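Putative phosphosugar isomerase (Clostridium difficile, PDB 3G68) is a putative double-SIS-domain isomerase that probably binds and isomerises phosphorylated sugars, as its relatives of the glucosamine-6-phosphate synthase family do. Local coordinates at residues 17-22 with 154-159; 12-17 with 143-148; 32-37 with 109-114; 21-26 with 171-176; 196-201 with 323-328. All blocks are in the same frame, centred on the assembly; numbering follows the deposited sequence. Where two conformers were deposited one is given.

Contact 1: 17-22 with 154-159; sequences EIISNA and LMLLGL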
# COMPACT_ATOMS: atom_id res chain seq x y z
N GLU B 17 25.94 7.29 -27.89
CA GLU B 17 26.01 6.29 -28.96
C GLU B 17 27.44 5.82 -29.23
O GLU B 17 27.71 4.61 -29.44
CB GLU B 17 25.44 6.81 -30.26
CG GLU B 17 23.93 7.00 -30.21
CD GLU B 17 23.38 7.69 -31.44
OE1 GLU B 17 24.19 8.14 -32.27
OE2 GLU B 17 22.13 7.81 -31.53
N ILE B 18 28.35 6.78 -29.22
CA ILE B 18 29.76 6.52 -29.40
C ILE B 18 30.31 5.66 -28.28
O ILE B 18 31.04 4.72 -28.54
CB ILE B 18 30.54 7.84 -29.58
CG1 ILE B 18 30.16 8.46 -30.94
CG2 ILE B 18 32.06 7.57 -29.50
CD1 ILE B 18 30.72 9.86 -31.14
N ILE B 19 29.96 5.98 -27.05
CA ILE B 19 30.35 5.18 -25.88
C ILE B 19 29.85 3.72 -26.03
O ILE B 19 30.64 2.79 -25.87
CB ILE B 19 29.85 5.88 -24.58
CG1 ILE B 19 30.77 7.05 -24.24
CG2 ILE B 19 29.77 4.90 -23.37
CD1 ILE B 19 30.19 8.04 -23.18
N SER B 20 28.57 3.54 -26.37
CA SER B 20 28.03 2.18 -26.57
C SER B 20 28.67 1.41 -27.73
O SER B 20 28.65 0.19 -27.71
CB SER B 20 26.53 2.22 -26.77
OG SER B 20 25.90 2.76 -25.62
N ASN B 21 29.21 2.10 -28.73
CA ASN B 21 29.84 1.46 -29.89
C ASN B 21 31.34 1.29 -29.75
O ASN B 21 31.99 0.79 -30.68
CB ASN B 21 29.59 2.32 -31.14
CG ASN B 21 29.97 1.61 -32.44
OD1 ASN B 21 29.56 0.47 -32.69
ND2 ASN B 21 30.75 2.29 -33.29
N ALA B 22 31.90 1.68 -28.61
CA ALA B 22 33.37 1.69 -28.42
C ALA B 22 34.01 0.32 -28.46
O ALA B 22 35.11 0.17 -29.02
CB ALA B 22 33.75 2.36 -27.11
N LEU B 154 38.97 10.09 -28.81
CA LEU B 154 40.36 10.02 -28.35
C LEU B 154 40.48 9.45 -26.92
O LEU B 154 41.39 8.68 -26.64
CB LEU B 154 41.01 11.39 -28.40
CG LEU B 154 41.38 11.91 -29.80
CD1 LEU B 154 41.60 13.42 -29.76
CD2 LEU B 154 42.61 11.17 -30.31
N MSE B 155 39.58 9.85 -26.03
CA MSE B 155 39.59 9.33 -24.69
C MSE B 155 39.26 7.83 -24.70
O MSE B 155 39.87 7.08 -23.97
CB MSE B 155 38.61 10.08 -23.79
CG MSE B 155 39.07 11.49 -23.47
SE MSE B 155 37.78 12.31 -22.28
CE MSE B 155 38.79 13.85 -21.67
N LEU B 156 38.25 7.44 -25.49
CA LEU B 156 37.84 6.04 -25.59
C LEU B 156 39.00 5.18 -26.11
O LEU B 156 39.27 4.12 -25.51
CB LEU B 156 36.59 5.90 -26.46
CG LEU B 156 35.36 6.45 -25.73
CD1 LEU B 156 34.18 6.53 -26.65
CD2 LEU B 156 35.03 5.61 -24.47
N LEU B 157 39.69 5.65 -27.14
CA LEU B 157 40.91 4.98 -27.65
C LEU B 157 41.85 4.64 -26.50
O LEU B 157 42.32 3.50 -26.40
CB LEU B 157 41.65 5.82 -28.69
CG LEU B 157 43.03 5.30 -29.20
CD1 LEU B 157 42.87 3.94 -29.93
CD2 LEU B 157 43.72 6.38 -30.07
N GLY B 158 42.13 5.65 -25.67
CA GLY B 158 42.98 5.50 -24.49
C GLY B 158 42.46 4.44 -23.55
O GLY B 158 43.17 3.49 -23.21
N LEU B 159 41.21 4.58 -23.13
CA LEU B 159 40.58 3.65 -22.21
C LEU B 159 40.58 2.18 -22.69
O LEU B 159 40.79 1.26 -21.91
CB LEU B 159 39.14 4.13 -21.90
CG LEU B 159 39.05 5.35 -20.95
CD1 LEU B 159 37.61 5.94 -20.90
CD2 LEU B 159 39.53 4.95 -19.54
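With CG of Leu156 turned anti to its carbonyl carbon (chi1 -71°) and the chain running on extended (chi2 171°), the methyl CD1 is carried straight out from helix 145-165 onto helix 4-20. There it meets Ile18, whose CG2 lies trans to the backbone N and beside the carbonyl carbon. Ile18 CG2 and Leu156 CD1 stand 3.7 Å apart, the two side chains meeting at a slant. Leu156 CD1 also lies 4.2 Å from Ile19 CG1 and from Ala22 CB, so a single leucine tip is received by two isoleucines and an alanine. This is apolar helix-helix packing: helix 4-20 lies on helix 145-165, which follows the first parallel sheet of the SIS fold in the chain. Leucine suits the projecting role because its branch point sits one carbon further out, whereas the beta-branched isoleucines make walls close to their own helix. Ala22, at the start of the short helix 22-25, is small enough to let the backbones draw near, its CA being 6.8 Å from CA of Leu156. Helix 170-184 covers the same spot, its Ile177 touching both Ile19 and Leu156, and Phe26 packs on Leu156 as well. Ile19 also packs on Glu17 of a second subunit.

Contact 2: 12-17 with 143-148; sequences PVRMRE and KTKGYY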
# COMPACT_ATOMS: atom_id res chain seq x y z
N PRO B 12 24.97 15.44 -26.59
CA PRO B 12 24.85 14.31 -25.65
C PRO B 12 24.33 12.97 -26.25
O PRO B 12 24.92 11.92 -25.95
CB PRO B 12 23.94 14.87 -24.55
CG PRO B 12 24.22 16.36 -24.61
CD PRO B 12 24.28 16.63 -26.08
N VAL B 13 23.34 13.00 -27.14
CA VAL B 13 22.78 11.75 -27.74
C VAL B 13 23.88 11.03 -28.55
O VAL B 13 24.10 9.83 -28.42
CB VAL B 13 21.51 12.05 -28.61
CG1 VAL B 13 20.99 10.80 -29.30
CG2 VAL B 13 20.42 12.67 -27.76
N ARG B 14 24.61 11.78 -29.35
CA ARG B 14 25.70 11.22 -30.17
C ARG B 14 26.82 10.67 -29.31
O ARG B 14 27.35 9.60 -29.60
CB ARG B 14 26.25 12.24 -31.18
CG ARG B 14 25.34 12.53 -32.38
CD ARG B 14 25.04 11.28 -33.21
NE ARG B 14 24.25 11.61 -34.39
CZ ARG B 14 23.84 10.73 -35.31
NH1 ARG B 14 24.12 9.44 -35.21
NH2 ARG B 14 23.12 11.17 -36.34
N MSE B 15 27.16 11.38 -28.22
CA MSE B 15 28.25 10.94 -27.34
C MSE B 15 27.94 9.59 -26.69
O MSE B 15 28.79 8.69 -26.64
CB MSE B 15 28.57 12.01 -26.30
CG MSE B 15 29.20 13.27 -26.90
SE MSE B 15 29.79 14.53 -25.52
CE MSE B 15 31.24 13.36 -24.74
N ARG B 16 26.71 9.44 -26.23
CA ARG B 16 26.24 8.19 -25.63
C ARG B 16 26.27 7.02 -26.63
O ARG B 16 26.61 5.90 -26.24
CB ARG B 16 24.86 8.34 -25.07
CG ARG B 16 24.83 9.22 -23.86
CD ARG B 16 23.46 9.59 -23.55
NE ARG B 16 23.47 10.55 -22.48
CZ ARG B 16 22.57 11.49 -22.30
NH1 ARG B 16 21.55 11.62 -23.14
NH2 ARG B 16 22.70 12.31 -21.28
N GLU B 17 25.94 7.29 -27.89
CA GLU B 17 26.01 6.29 -28.96
C GLU B 17 27.44 5.82 -29.23
O GLU B 17 27.71 4.61 -29.44
CB GLU B 17 25.44 6.81 -30.26
CG GLU B 17 23.93 7.00 -30.21
CD GLU B 17 23.38 7.69 -31.44
OE1 GLU B 17 24.19 8.14 -32.27
OE2 GLU B 17 22.13 7.81 -31.53
N LYS B 143 32.08 24.21 -36.14
CA LYS B 143 31.84 22.87 -35.54
C LYS B 143 31.87 22.91 -34.02
O LYS B 143 32.78 23.52 -33.43
CB LYS B 143 32.90 21.85 -35.99
CG LYS B 143 33.10 21.70 -37.52
CD LYS B 143 31.95 20.97 -38.16
CE LYS B 143 32.29 20.52 -39.57
NZ LYS B 143 32.27 21.58 -40.57
N THR B 144 30.90 22.22 -33.41
CA THR B 144 30.76 22.10 -31.95
C THR B 144 30.65 20.64 -31.59
O THR B 144 31.53 20.07 -30.95
CB THR B 144 29.56 22.94 -31.45
OG1 THR B 144 28.39 22.58 -32.17
CG2 THR B 144 29.81 24.48 -31.67
N LYS B 145 29.55 20.03 -31.99
CA LYS B 145 29.32 18.59 -31.81
C LYS B 145 30.55 17.74 -32.16
O LYS B 145 30.95 16.86 -31.41
CB LYS B 145 28.15 18.17 -32.74
CG LYS B 145 27.87 16.69 -32.81
CD LYS B 145 26.65 16.40 -33.68
CE LYS B 145 26.89 16.67 -35.18
NZ LYS B 145 25.81 16.01 -36.03
N GLY B 146 31.11 17.99 -33.33
CA GLY B 146 32.28 17.24 -33.80
C GLY B 146 33.51 17.36 -32.93
O GLY B 146 34.26 16.39 -32.78
N TYR B 147 33.70 18.53 -32.34
CA TYR B 147 34.80 18.77 -31.41
C TYR B 147 34.64 17.85 -30.19
O TYR B 147 35.55 17.10 -29.88
CB TYR B 147 34.88 20.26 -31.02
CG TYR B 147 35.96 20.60 -30.01
CD1 TYR B 147 37.31 20.34 -30.28
CD2 TYR B 147 35.65 21.17 -28.77
CE1 TYR B 147 38.29 20.64 -29.37
CE2 TYR B 147 36.65 21.46 -27.84
CZ TYR B 147 37.97 21.20 -28.16
OH TYR B 147 38.98 21.51 -27.28
N TYR B 148 33.49 17.94 -29.50
CA TYR B 148 33.17 17.08 -28.34
C TYR B 148 33.28 15.58 -28.66
O TYR B 148 33.89 14.81 -27.92
CB TYR B 148 31.79 17.37 -27.79
CG TYR B 148 31.69 18.70 -27.09
CD1 TYR B 148 32.34 18.93 -25.87
CD2 TYR B 148 30.94 19.73 -27.63
CE1 TYR B 148 32.26 20.16 -25.22
CE2 TYR B 148 30.83 20.96 -26.98
CZ TYR B 148 31.50 21.16 -25.79
OH TYR B 148 31.42 22.36 -25.14
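Met15, a selenomethionine here, lays its SE atom against CB of Tyr148 at 4.1 Å in the conformer described, and this is the close-packed, buried half of the contact. The Met15 chain bends at chi3 (66°), while the tyrosine ring leads away to a hydrogen bond between its OH and Gln319. A flexible thioether can lie along the first turn of helix 145-165, which follows the first SIS-domain sheet and on whose start the N-terminal helix 4-20 packs here; Phe312 and Ile184 cover it further. Toward the more exposed side the packing is thinner. Arg14 CG, also in one of two conformers, is 4.3 Å from Lys145 CD, aliphatic stems only. Beyond them Arg14 NH1 bridges to Glu17 OE1 at 3.2 Å; it meets the syn lone pair of OE1, but bent (137°) and 31° out of the guanidinium plane. Lys145 NZ also bonds to the carbonyls of Cys135 and Glu137. Glu10 receives both cationic groups, Arg14 NE on OE1 and Lys145 NZ on OE2, which probably draws the two side chains together, consistent with their stems lying near each other.

Contact 3: 32-37 with 109-114; sequences TNLKKI and GCKIAS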
# COMPACT_ATOMS: atom_id res chain seq x y z
N THR B 32 46.92 -3.77 -31.25
CA THR B 32 48.24 -3.48 -31.83
C THR B 32 49.33 -3.27 -30.78
O THR B 32 49.04 -3.07 -29.59
CB THR B 32 48.21 -2.23 -32.76
OG1 THR B 32 47.65 -1.11 -32.06
CG2 THR B 32 47.38 -2.51 -33.97
N ASN B 33 50.59 -3.36 -31.22
CA ASN B 33 51.72 -3.10 -30.36
C ASN B 33 52.17 -1.65 -30.50
O ASN B 33 52.75 -1.30 -31.53
CB ASN B 33 52.89 -4.01 -30.72
CG ASN B 33 54.02 -3.90 -29.73
OD1 ASN B 33 53.80 -3.69 -28.53
ND2 ASN B 33 55.25 -4.03 -30.23
N LEU B 34 51.95 -0.84 -29.46
CA LEU B 34 52.25 0.60 -29.48
C LEU B 34 53.24 1.06 -28.41
O LEU B 34 53.10 0.73 -27.24
CB LEU B 34 50.95 1.39 -29.30
CG LEU B 34 49.84 1.13 -30.32
CD1 LEU B 34 48.62 1.95 -29.97
CD2 LEU B 34 50.32 1.44 -31.73
N LYS B 35 54.23 1.84 -28.84
CA LYS B 35 55.23 2.47 -27.96
C LYS B 35 55.11 4.02 -27.99
O LYS B 35 55.68 4.72 -27.14
CB LYS B 35 56.65 2.02 -28.38
N LYS B 36 54.38 4.57 -28.96
CA LYS B 36 54.15 6.01 -29.05
C LYS B 36 52.87 6.29 -29.82
O LYS B 36 52.52 5.55 -30.75
CB LYS B 36 55.35 6.67 -29.74
CG LYS B 36 55.31 8.19 -29.88
CD LYS B 36 56.68 8.72 -30.38
CE LYS B 36 56.70 10.23 -30.49
NZ LYS B 36 58.04 10.73 -30.92
N ILE B 37 52.16 7.35 -29.41
CA ILE B 37 51.02 7.86 -30.14
C ILE B 37 51.27 9.34 -30.45
O ILE B 37 51.64 10.11 -29.58
CB ILE B 37 49.73 7.71 -29.31
CG1 ILE B 37 49.35 6.24 -29.18
CG2 ILE B 37 48.60 8.46 -30.00
CD1 ILE B 37 48.23 5.98 -28.15
N GLY B 109 57.37 3.65 -41.41
CA GLY B 109 56.96 2.47 -40.66
C GLY B 109 55.98 2.64 -39.51
O GLY B 109 55.87 1.74 -38.68
N CYS B 110 55.29 3.77 -39.45
CA CYS B 110 54.27 4.00 -38.41
C CYS B 110 52.93 3.35 -38.78
O CYS B 110 52.60 3.18 -39.97
CB CYS B 110 54.01 5.49 -38.18
SG CYS B 110 55.40 6.46 -37.56
N LYS B 111 52.15 3.04 -37.76
CA LYS B 111 50.78 2.57 -37.92
C LYS B 111 49.90 3.83 -38.05
O LYS B 111 50.19 4.84 -37.41
CB LYS B 111 50.38 1.70 -36.74
CG LYS B 111 51.15 0.40 -36.71
CD LYS B 111 50.96 -0.36 -35.44
CE LYS B 111 51.61 -1.74 -35.54
NZ LYS B 111 51.30 -2.57 -34.34
N ILE B 112 48.88 3.78 -38.90
CA ILE B 112 48.05 4.94 -39.18
C ILE B 112 46.59 4.70 -38.78
O ILE B 112 45.99 3.67 -39.11
CB ILE B 112 48.07 5.30 -40.68
CG1 ILE B 112 49.51 5.46 -41.20
CG2 ILE B 112 47.27 6.58 -40.95
CD1 ILE B 112 50.38 6.53 -40.48
N ALA B 113 46.04 5.67 -38.06
CA ALA B 113 44.63 5.65 -37.67
C ALA B 113 44.01 6.96 -38.11
O ALA B 113 44.70 8.00 -38.13
CB ALA B 113 44.49 5.45 -36.17
N SER B 114 42.73 6.91 -38.50
CA SER B 114 41.99 8.10 -38.90
C SER B 114 40.79 8.36 -37.97
O SER B 114 40.20 7.43 -37.43
CB SER B 114 41.52 7.99 -40.36
OG SER B 114 40.74 6.81 -40.60
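Lys111 reaches from the start of strand 111-116 to the loop at 32-34 that leads into strand 36-40; strands 111-116 and 36-40 both belong to the five-stranded parallel sheet of an SIS domain, a Rossmann-like alpha/beta fold. Strand 84-90 lies between them, so the side chain must span the sheet's end, and a lysine is long enough to do it. Its CB points at the loop, with CG anti to the carbonyl carbon (chi1 -68°), and from there the chain is fully extended. Lys111 CD passes CD2 of Leu34 at 4.2 Å, the two chains running at an angle, so the aliphatic stem gains an apolar neighbour that itself packs on Leu85. Lys111 CE comes within 4.2 Å of Asn33 O. At the tip, Lys111 NZ gives Asn33 O a weak hydrogen bond of 3.4 Å. Meeting the threonine end on, Lys111 NZ lies 3.5 Å from Thr32 CB and 3.9 Å from Thr32 CG2. The threonine hydroxyl takes no part: OG1 is hydrogen-bonded to Val29 O, a bond that ties the loop to the residues before it. Gly109 precedes the strand as the C-prime residue of the Schellman motif that ends helix 96-107; its positive phi suits a residue with no side chain. The approach of Lys111 NZ to Asn33 N at 3.3 Å pairs two donors and is no hydrogen bond.

Contact 4: 21-26 with 171-176; sequences NADSLF and EKYNEE. With EDO (1,2-ethanediol), chain J.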
# COMPACT_ATOMS: atom_id res chain seq x y z
N ASN B 21 29.21 2.10 -28.73
CA ASN B 21 29.84 1.46 -29.89
C ASN B 21 31.34 1.29 -29.75
O ASN B 21 31.99 0.79 -30.68
CB ASN B 21 29.59 2.32 -31.14
CG ASN B 21 29.97 1.61 -32.44
OD1 ASN B 21 29.56 0.47 -32.69
ND2 ASN B 21 30.75 2.29 -33.29
N ALA B 22 31.90 1.68 -28.61
CA ALA B 22 33.37 1.69 -28.42
C ALA B 22 34.01 0.32 -28.46
O ALA B 22 35.11 0.17 -29.02
CB ALA B 22 33.75 2.36 -27.11
N ASP B 23 33.38 -0.68 -27.85
CA ASP B 23 33.94 -2.05 -27.90
C ASP B 23 34.08 -2.54 -29.35
O ASP B 23 35.05 -3.23 -29.66
CB ASP B 23 33.09 -3.04 -27.09
CG ASP B 23 33.25 -2.89 -25.59
OD1 ASP B 23 34.15 -2.15 -25.15
OD2 ASP B 23 32.46 -3.52 -24.84
N SER B 24 33.14 -2.19 -30.21
CA SER B 24 33.20 -2.58 -31.62
C SER B 24 34.23 -1.76 -32.38
O SER B 24 35.12 -2.31 -33.03
CB SER B 24 31.82 -2.46 -32.30
OG SER B 24 31.88 -2.66 -33.71
N LEU B 25 34.15 -0.43 -32.25
CA LEU B 25 35.01 0.47 -32.99
C LEU B 25 36.52 0.30 -32.72
O LEU B 25 37.30 0.29 -33.66
CB LEU B 25 34.60 1.93 -32.77
CG LEU B 25 35.32 2.94 -33.67
CD1 LEU B 25 34.95 2.69 -35.12
CD2 LEU B 25 34.96 4.36 -33.25
N PHE B 26 36.89 0.12 -31.46
CA PHE B 26 38.30 0.02 -31.07
C PHE B 26 38.83 -1.41 -30.88
O PHE B 26 39.95 -1.60 -30.38
CB PHE B 26 38.47 0.80 -29.77
CG PHE B 26 38.16 2.27 -29.93
CD1 PHE B 26 39.04 3.09 -30.63
CD2 PHE B 26 36.98 2.82 -29.42
CE1 PHE B 26 38.76 4.46 -30.81
CE2 PHE B 26 36.71 4.19 -29.60
CZ PHE B 26 37.61 5.00 -30.28
N GLU B 171 36.55 -3.10 -14.22
CA GLU B 171 35.68 -2.25 -13.42
C GLU B 171 36.14 -0.80 -13.47
O GLU B 171 35.30 0.10 -13.45
CB GLU B 171 35.51 -2.77 -12.00
CG GLU B 171 34.64 -4.05 -11.96
CD GLU B 171 34.39 -4.59 -10.56
OE1 GLU B 171 34.99 -4.08 -9.59
OE2 GLU B 171 33.61 -5.56 -10.43
N LYS B 172 37.45 -0.58 -13.52
CA LYS B 172 38.01 0.78 -13.60
C LYS B 172 37.61 1.41 -14.93
O LYS B 172 37.23 2.57 -14.94
CB LYS B 172 39.53 0.80 -13.40
CG LYS B 172 40.17 2.21 -13.47
CD LYS B 172 39.72 3.13 -12.32
CE LYS B 172 40.41 4.50 -12.41
NZ LYS B 172 39.83 5.51 -11.46
N TYR B 173 37.68 0.65 -16.03
CA TYR B 173 37.16 1.10 -17.33
C TYR B 173 35.70 1.54 -17.16
O TYR B 173 35.35 2.66 -17.47
CB TYR B 173 37.26 -0.01 -18.39
CG TYR B 173 36.67 0.38 -19.75
CD1 TYR B 173 35.31 0.23 -20.01
CD2 TYR B 173 37.47 0.89 -20.75
CE1 TYR B 173 34.77 0.60 -21.24
CE2 TYR B 173 36.93 1.25 -21.99
CZ TYR B 173 35.57 1.11 -22.21
OH TYR B 173 35.03 1.48 -23.44
N ASN B 174 34.86 0.65 -16.65
CA ASN B 174 33.45 0.97 -16.40
C ASN B 174 33.24 2.24 -15.53
O ASN B 174 32.37 3.06 -15.78
CB ASN B 174 32.78 -0.22 -15.70
CG ASN B 174 31.31 0.02 -15.47
OD1 ASN B 174 30.88 0.30 -14.35
ND2 ASN B 174 30.55 -0.02 -16.54
N GLU B 175 34.03 2.38 -14.49
CA GLU B 175 33.93 3.55 -13.63
C GLU B 175 34.23 4.86 -14.41
O GLU B 175 33.55 5.86 -14.21
CB GLU B 175 34.91 3.45 -12.49
CG GLU B 175 34.89 4.64 -11.56
CD GLU B 175 35.79 4.49 -10.35
OE1 GLU B 175 36.52 3.48 -10.24
OE2 GLU B 175 35.77 5.41 -9.49
N GLU B 176 35.28 4.83 -15.23
CA GLU B 176 35.64 6.00 -16.06
C GLU B 176 34.56 6.30 -17.10
O GLU B 176 34.22 7.47 -17.30
CB GLU B 176 37.02 5.84 -16.69
CG GLU B 176 38.15 5.79 -15.66
CD GLU B 176 38.13 6.93 -14.64
OE1 GLU B 176 38.07 8.11 -15.04
OE2 GLU B 176 38.23 6.65 -13.43
C1 EDO J . 37.49 -6.22 -11.97
O1 EDO J . 37.38 -5.76 -13.32
C2 EDO J . 38.36 -5.27 -11.19
O2 EDO J . 37.95 -5.26 -9.83
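Van der Waals contact comes first: the hydroxyl end of Tyr173 rests near the methyl of Ala22, with Tyr173 OH 4.0 Å from Ala22 CB. The ring is carried across the gap by chi1 of 177°, CG trans to the backbone N, and a tyrosine has the length needed where the two backbones stand well apart. Beside it, Asp23 OD1 lies 4.1 Å from Tyr173 OH, too far for a direct bond, the carboxylate and ring planes being 35° apart.

The polar link is indirect, helices 22-25 and 170-184 being joined through helix 145-165, beside a second subunit. Gln160 of helix 145-165 gives its NE2 to both Tyr173 OH and Asp23 OD1, and Arg163 of the same helix makes a salt bridge to Asp23 and a cation-pi contact with the tyrosine ring. Within helix 170-184, Lys172 NZ and Glu176 OE2 form a 2.8 Å salt bridge one helical turn apart; NZ meets OE2 on the anti side, 31° out of the carboxylate plane, and Lys179 also bridges OE2.

A bound ethanediol forms a third group. Probably from the crystallisation liquor, it accepts a 2.9 Å hydrogen bond at O1 from Glu171 N and is also hydrogen-bonded to Ser24 OG of a second subunit.

With amide and guanidinium donors from one helix serving both segments, the aspartate charge is probably balanced locally and the tyrosine oxygen, though buried, has a polar partner.

Contact 5: 196-201 with 323-328; sequences QWIERN and GEIPTL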
# COMPACT_ATOMS: atom_id res chain seq x y z
N GLN B 196 20.64 31.93 -20.30
CA GLN B 196 20.17 32.98 -19.41
C GLN B 196 21.27 34.04 -19.20
O GLN B 196 21.00 35.23 -19.24
CB GLN B 196 19.77 32.37 -18.05
CG GLN B 196 18.57 31.43 -18.10
CD GLN B 196 18.35 30.68 -16.78
OE1 GLN B 196 18.67 31.18 -15.69
NE2 GLN B 196 17.81 29.46 -16.88
N TRP B 197 22.49 33.59 -18.98
CA TRP B 197 23.65 34.50 -18.83
C TRP B 197 23.90 35.37 -20.08
O TRP B 197 24.17 36.58 -19.94
CB TRP B 197 24.87 33.67 -18.41
CG TRP B 197 26.23 34.29 -18.53
CD1 TRP B 197 26.86 35.14 -17.65
CD2 TRP B 197 27.18 33.98 -19.54
NE1 TRP B 197 28.14 35.42 -18.09
CE2 TRP B 197 28.37 34.71 -19.24
CE3 TRP B 197 27.15 33.20 -20.71
CZ2 TRP B 197 29.50 34.65 -20.05
CZ3 TRP B 197 28.27 33.15 -21.51
CH2 TRP B 197 29.43 33.88 -21.18
N ILE B 198 23.79 34.78 -21.27
CA ILE B 198 23.94 35.52 -22.52
C ILE B 198 22.88 36.63 -22.64
O ILE B 198 23.21 37.76 -22.96
CB ILE B 198 23.87 34.59 -23.73
CG1 ILE B 198 25.10 33.70 -23.80
CG2 ILE B 198 23.79 35.40 -25.02
CD1 ILE B 198 25.01 32.49 -24.78
N GLU B 199 21.62 36.27 -22.33
CA GLU B 199 20.50 37.19 -22.39
C GLU B 199 20.71 38.34 -21.42
O GLU B 199 20.49 39.50 -21.76
CB GLU B 199 19.21 36.41 -22.10
CG GLU B 199 17.93 37.21 -22.17
CD GLU B 199 17.65 37.80 -23.53
OE1 GLU B 199 17.96 37.19 -24.57
OE2 GLU B 199 17.04 38.89 -23.54
N ARG B 200 21.19 38.02 -20.22
CA ARG B 200 21.46 39.03 -19.20
C ARG B 200 22.60 40.01 -19.61
O ARG B 200 22.62 41.18 -19.22
CB ARG B 200 21.86 38.27 -17.93
CG ARG B 200 21.98 39.08 -16.71
CD ARG B 200 22.01 38.19 -15.45
NE ARG B 200 23.16 37.28 -15.32
CZ ARG B 200 23.14 35.94 -15.32
NH1 ARG B 200 22.02 35.24 -15.43
NH2 ARG B 200 24.28 35.28 -15.18
N ASN B 201 23.58 39.49 -20.35
CA ASN B 201 24.76 40.27 -20.80
C ASN B 201 24.75 40.60 -22.28
O ASN B 201 25.80 40.94 -22.85
CB ASN B 201 26.01 39.44 -20.46
CG ASN B 201 26.23 39.36 -18.98
OD1 ASN B 201 26.55 40.37 -18.35
ND2 ASN B 201 26.01 38.19 -18.39
N GLY B 323 26.75 30.86 -31.49
CA GLY B 323 25.50 30.61 -32.18
C GLY B 323 24.54 31.79 -32.11
O GLY B 323 23.87 32.10 -33.11
N GLU B 324 24.50 32.47 -30.97
CA GLU B 324 23.48 33.52 -30.74
C GLU B 324 23.81 34.99 -31.01
O GLU B 324 22.97 35.75 -31.52
CB GLU B 324 23.01 33.46 -29.30
CG GLU B 324 22.28 32.18 -28.94
CD GLU B 324 21.59 32.28 -27.56
OE1 GLU B 324 21.89 33.23 -26.81
OE2 GLU B 324 20.74 31.41 -27.22
N ILE B 325 24.99 35.41 -30.61
CA ILE B 325 25.37 36.83 -30.70
C ILE B 325 25.68 37.27 -32.13
O ILE B 325 25.28 38.37 -32.49
CB ILE B 325 26.46 37.19 -29.65
CG1 ILE B 325 25.93 36.88 -28.24
CG2 ILE B 325 26.90 38.66 -29.77
CD1 ILE B 325 24.73 37.78 -27.72
N PRO B 326 26.40 36.47 -32.94
CA PRO B 326 26.62 36.90 -34.31
C PRO B 326 25.34 37.21 -35.10
O PRO B 326 25.38 38.11 -35.94
CB PRO B 326 27.36 35.73 -34.95
CG PRO B 326 28.12 35.15 -33.86
CD PRO B 326 27.16 35.25 -32.65
N THR B 327 24.24 36.53 -34.80
CA THR B 327 22.96 36.82 -35.46
C THR B 327 22.49 38.26 -35.17
O THR B 327 21.71 38.82 -35.94
CB THR B 327 21.84 35.79 -35.09
OG1 THR B 327 21.49 35.95 -33.70
CG2 THR B 327 22.33 34.39 -35.29
N LEU B 328 22.96 38.86 -34.06
CA LEU B 328 22.65 40.26 -33.75
C LEU B 328 23.71 41.24 -34.29
O LEU B 328 23.60 42.43 -34.07
CB LEU B 328 22.53 40.42 -32.23
CG LEU B 328 21.64 39.45 -31.45
CD1 LEU B 328 21.66 39.83 -29.98
CD2 LEU B 328 20.22 39.46 -31.99
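Ile198 CG2 is the atom on which this contact turns, lying 3.7 Å from Ile325 CD1 and 3.4 Å from Glu324 OE1. The two isoleucines slide past one another in opposite directions. Glu324 instead slants across Ile198, its chain extended beyond CG, so that Glu324 OE1 also lies 3.8 Å from Ile198 CD1. The branched isoleucine offers methyls to both neighbours, while the glutamate, partly exposed, lays one carboxylate oxygen against the isoleucine methyls.

The second shell consists of bonds to backbone carbonyls near the contact. At the end of helix 187-200, Trp197 O is gripped by two donors of Asn201, the backbone N and the side-chain ND2 at 2.9 Å, arriving from opposite faces of the carbonyl plane. An asparagine suits this terminus because its short amide can fold back on the preceding turn; its ND2 also reaches Asp296 O. In the other segment Thr327 OG1 donates to Glu324 O at 2.6 Å, bracing the turn leading to the 3-10 segment 326-328.

Further out, Leu205 of helix 202-206 touches both Ile198 and Ile325, and Leu320 and Ile321 extend the apolar surface along helix 316-324. Trp197 turns to the second five-stranded parallel sheet, packing on Phe286 and Ile288 of strand 284-289, so helix 187-200 packs on both strand 284-289 and helix 316-324.

How the contacts relate
Contacts 1, 2 and 4 form one helical cluster. Contacts 1 and 2 join helix 4-20 to helix 145-165 at points about 12 Å apart between centres. Contact 4, about 6 Å from contact 1 between centres, shares Asn21 and Ala22 with it and brings in helix 170-184. Contact 3 lies at an end of the first parallel sheet, its centre about 18 Å from that of contact 1, and in sequence it falls between the two segments of each of contacts 1, 2 and 4. Contact 5 follows later in the chain, beside the second sheet; its centre is about 44 Å from that of contact 3, across the chain's centre. The N-terminal helix thus packs on helices that follow the first sheet, while contact 5 belongs to the second half of this double-SIS architecture.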